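Local coordinates for DUF411 domain-containing protein (Pseudomonas aeruginosa, PDB 6WIS) that probably contributes to copper resistance by binding copper ions in a cysteine-bridged tetranuclear cluster, and also carries bound zinc ions, at residues L23-F28 / A70-L74; S50-C54 / A86-M90. One frame throughout, in Å; residues are numbered along the deposited sequence.

Contact 1: residues L23-F28 / A70-L74; sequences LEANGF and AADIL. With ZN (zinc ion), chain M.
Phe28 and Leu23 press against one side of helix 70-77 through Ala70 and Ile73, and here the packing is close and wholly apolar. The ring of Phe28 spans about one helical turn: CE1 lies 3.9 Å from Ala70 CB, while CE2 lies 3.9 Å from Ile73 CG2. With CG1 anti to the carbonyl carbon (chi1 -65°), Ile73 hands CG2 to the ring and sends CD1 to Leu23 CD2, 3.8 Å off, the two side chains crossing at about a right angle. Alanine suits position 70, since its lone methyl lets the ring, the leucine and Asn26 all come close.

Behind this lies a Schellman motif ending helix 14-24: Phe28 N hydrogen-bonds to Leu23 O and Gly27 N to Glu24 O. Gly27, at positive phi, supplies the reversal that carries the chain towards strand 29-34 and aims Phe28 at the second helix. Ile5 of strand 4-9 also touches Leu23 and Phe28.

The outer margin is exposed. Asn26, ND2 hydrogen-bonded to His22 O, sets its side chain over the methyl Ala70 CB, CG nearest at 3.7 Å; Leu74 is looser, CD2 lying 4.1 Å from Phe28 CZ. Away from helix 70-77, Glu24 OE2 binds a zinc ion at 2.5 Å.

Contact 2: residues S50-C54 / A86-M90; sequences SMGSC and AVPGM. With CU (copper (II) ion), chain C; CU (copper (II) ion), chain D; CU (copper (II) ion), chain F.
Met51 and Pro88 lie side by side where two irregular loops meet, and at their far ends Cys54 and Met90 supply ligands to the tetranuclear copper cluster. One loop leads from helix 38-45 into strand 55-59, the other leaves strand 84-86 of a mixed sheet in what looks like a thioredoxin-like fold.

Apolar packing forms the end remote from copper. Met51, a selenomethionine, uses its CG rather than its selenium, which turns off towards strand 106-111; CG rests 3.6 Å from Pro88 CG. The proline ring, of restricted conformation, offers it a compact apolar edge of CH2 groups, and Ala86 is small enough to fit alongside, its CB 4.3 Å from Met51 CG, though Met51 O is buried there without a polar partner.

Hydrogen bonds tie the middle. Gly89 N points almost straight at Gly52 O (3.0 Å, 178°), the donor tilted 23° from the carbonyl plane. Gly89 has positive phi, a conformation glycine adopts easily. Ser53 OG donates to Gly89 O at a modelled 2.5 Å, so short that the exact length is doubtful.

Metal bonds occupy the near end. Cys54 SG bridges two coppers, each at 2.3 Å; one is shared with Cys15 and His67, the other with Cys16 and His55. Selenomethionine Met90, whose soft selenium stands in for sulfur, holds a third copper at 2.4 Å, completed by Cys15 and Met97. Its CG passes 3.7 Å from Cys54 SG.

Overall arrangement
Contact 1 and contact 2 lie on opposite sides of the chain's centre, their centres about 18 Å apart and their nearest atoms about 7 Å apart. Their segments alternate along the chain. Contact 2 belongs to the copper cluster, whereas contact 1 joins the end of helix 14-24 and its following turn to helix 70-77. Helix 14-24 connects the two regions: the copper ligand Cys16 lies near its start and Leu23 near its end. The second link is the chain before helix 70-77, where His67 binds copper and Val68 touches both Ile73 of contact 1 and Val87 of contact 2. One zinc ion is about 13 Å from the Cys54 side chain; the one that Glu24 binds is farther away.

Contact 1: residues L23-F28 / A70-L74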
# COMPACT_ATOMS: atom_id res chain seq x y z
N LEU A 23 7.44 -6.10 -4.84
CA LEU A 23 8.31 -5.22 -4.07
C LEU A 23 9.71 -5.78 -3.97
O LEU A 23 10.70 -5.06 -4.15
CB LEU A 23 7.74 -4.98 -2.66
CG LEU A 23 6.39 -4.26 -2.55
CD1 LEU A 23 6.05 -4.00 -1.10
CD2 LEU A 23 6.40 -2.96 -3.34
N GLU A 24 9.82 -7.07 -3.65
CA GLU A 24 11.13 -7.72 -3.55
C GLU A 24 11.90 -7.62 -4.86
O GLU A 24 13.10 -7.33 -4.86
CB GLU A 24 10.95 -9.19 -3.15
CG GLU A 24 10.38 -9.35 -1.77
CD GLU A 24 10.25 -10.80 -1.39
OE1 GLU A 24 9.95 -11.64 -2.27
OE2 GLU A 24 10.45 -11.11 -0.19
N ALA A 25 11.23 -7.89 -5.98
CA ALA A 25 11.83 -7.71 -7.30
C ALA A 25 12.18 -6.25 -7.58
O ALA A 25 12.92 -5.98 -8.52
CB ALA A 25 10.89 -8.22 -8.40
N ASN A 26 11.66 -5.32 -6.79
CA ASN A 26 12.04 -3.92 -6.92
C ASN A 26 13.10 -3.51 -5.90
O ASN A 26 13.41 -2.32 -5.80
CB ASN A 26 10.81 -3.02 -6.83
CG ASN A 26 10.06 -2.95 -8.13
OD1 ASN A 26 10.43 -2.18 -9.01
ND2 ASN A 26 9.01 -3.77 -8.27
N GLY A 27 13.67 -4.46 -5.17
CA GLY A 27 14.74 -4.16 -4.24
C GLY A 27 14.33 -3.94 -2.80
O GLY A 27 15.22 -3.74 -1.95
N PHE A 28 13.04 -3.96 -2.48
CA PHE A 28 12.62 -3.81 -1.09
C PHE A 28 12.96 -5.07 -0.29
O PHE A 28 12.72 -6.20 -0.74
CB PHE A 28 11.12 -3.56 -0.98
CG PHE A 28 10.68 -2.19 -1.41
CD1 PHE A 28 10.62 -1.86 -2.75
CD2 PHE A 28 10.25 -1.27 -0.49
CE1 PHE A 28 10.17 -0.63 -3.15
CE2 PHE A 28 9.83 -0.02 -0.88
CZ PHE A 28 9.78 0.30 -2.22
N ALA A 70 5.55 0.10 -6.53
CA ALA A 70 6.83 0.40 -5.89
C ALA A 70 7.28 1.84 -6.14
O ALA A 70 7.72 2.53 -5.21
CB ALA A 70 7.90 -0.58 -6.38
N ALA A 71 7.17 2.31 -7.39
CA ALA A 71 7.61 3.67 -7.73
C ALA A 71 6.84 4.74 -6.96
O ALA A 71 7.40 5.79 -6.62
CB ALA A 71 7.48 3.93 -9.23
N ASP A 72 5.57 4.49 -6.64
CA ASP A 72 4.82 5.47 -5.88
C ASP A 72 5.12 5.39 -4.39
O ASP A 72 4.94 6.39 -3.70
CB ASP A 72 3.32 5.30 -6.14
CG ASP A 72 2.99 5.41 -7.62
OD1 ASP A 72 3.55 6.32 -8.26
OD2 ASP A 72 2.19 4.61 -8.15
N ILE A 73 5.58 4.24 -3.91
CA ILE A 73 6.08 4.17 -2.54
C ILE A 73 7.32 5.04 -2.39
O ILE A 73 7.48 5.75 -1.39
CB ILE A 73 6.36 2.71 -2.12
CG1 ILE A 73 5.07 1.87 -2.08
CG2 ILE A 73 6.99 2.66 -0.73
CD1 ILE A 73 5.35 0.34 -1.73
N LEU A 74 8.19 5.04 -3.41
CA LEU A 74 9.36 5.93 -3.38
C LEU A 74 8.93 7.41 -3.35
O LEU A 74 9.53 8.21 -2.62
CB LEU A 74 10.29 5.66 -4.58
CG LEU A 74 10.86 4.24 -4.80
CD1 LEU A 74 11.74 4.15 -6.08
CD2 LEU A 74 11.62 3.69 -3.57
ZN ZN M . 9.32 -13.37 -0.12

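Contact 2: residues S50-C54 / A86-M90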
# COMPACT_ATOMS: atom_id res chain seq x y z
N SER A 50 -12.92 4.27 4.76
CA SER A 50 -13.22 3.70 3.45
C SER A 50 -12.05 3.80 2.48
O SER A 50 -12.25 3.90 1.26
CB SER A 50 -14.47 4.35 2.85
OG SER A 50 -14.10 5.54 2.18
N MSE A 51 -10.85 3.73 3.02
CA MSE A 51 -9.65 3.75 2.16
C MSE A 51 -8.89 2.46 2.43
O MSE A 51 -7.81 2.34 1.93
CB MSE A 51 -8.80 4.97 2.46
CG MSE A 51 -8.73 5.91 1.30
SE MSE A 51 -7.72 7.52 1.67
CE MSE A 51 -8.86 8.97 1.09
N GLY A 52 -9.48 1.55 3.20
CA GLY A 52 -8.82 0.31 3.54
C GLY A 52 -8.70 -0.64 2.36
O GLY A 52 -9.41 -0.56 1.36
N SER A 53 -7.78 -1.58 2.50
CA SER A 53 -7.53 -2.56 1.46
C SER A 53 -7.25 -3.87 2.18
O SER A 53 -7.62 -4.04 3.34
CB SER A 53 -6.39 -2.07 0.54
OG SER A 53 -6.20 -2.91 -0.58
N CYS A 54 -6.58 -4.80 1.48
CA CYS A 54 -6.34 -6.15 1.99
C CYS A 54 -5.04 -6.29 2.78
O CYS A 54 -4.80 -7.35 3.40
CB CYS A 54 -6.32 -7.11 0.79
SG CYS A 54 -5.26 -6.42 -0.54
N ALA A 86 -2.54 5.27 -0.18
CA ALA A 86 -3.50 4.17 -0.24
C ALA A 86 -3.95 3.96 -1.68
O ALA A 86 -4.19 4.94 -2.42
CB ALA A 86 -4.76 4.44 0.63
N VAL A 87 -4.08 2.69 -2.06
CA VAL A 87 -4.95 2.27 -3.16
C VAL A 87 -6.12 1.52 -2.53
O VAL A 87 -5.98 0.34 -2.18
CB VAL A 87 -4.22 1.40 -4.19
CG1 VAL A 87 -5.23 0.91 -5.24
CG2 VAL A 87 -3.04 2.16 -4.83
N PRO A 88 -7.27 2.16 -2.34
CA PRO A 88 -8.37 1.48 -1.63
C PRO A 88 -8.87 0.26 -2.39
O PRO A 88 -8.78 0.19 -3.62
CB PRO A 88 -9.45 2.57 -1.54
CG PRO A 88 -8.70 3.85 -1.66
CD PRO A 88 -7.57 3.57 -2.62
N GLY A 89 -9.40 -0.70 -1.65
CA GLY A 89 -9.96 -1.85 -2.34
C GLY A 89 -8.88 -2.71 -2.98
O GLY A 89 -7.73 -2.80 -2.51
N MSE A 90 -9.25 -3.36 -4.08
CA MSE A 90 -8.30 -4.19 -4.81
C MSE A 90 -8.58 -4.10 -6.29
O MSE A 90 -9.17 -5.02 -6.86
CB MSE A 90 -8.37 -5.66 -4.35
CG MSE A 90 -8.13 -5.93 -2.88
SE MSE A 90 -8.26 -7.85 -2.40
CE MSE A 90 -10.11 -8.20 -2.96
CU CU C . -3.30 -7.32 0.16
CU CU D . -4.69 -7.78 -2.30
CU CU F . -6.93 -9.03 -4.04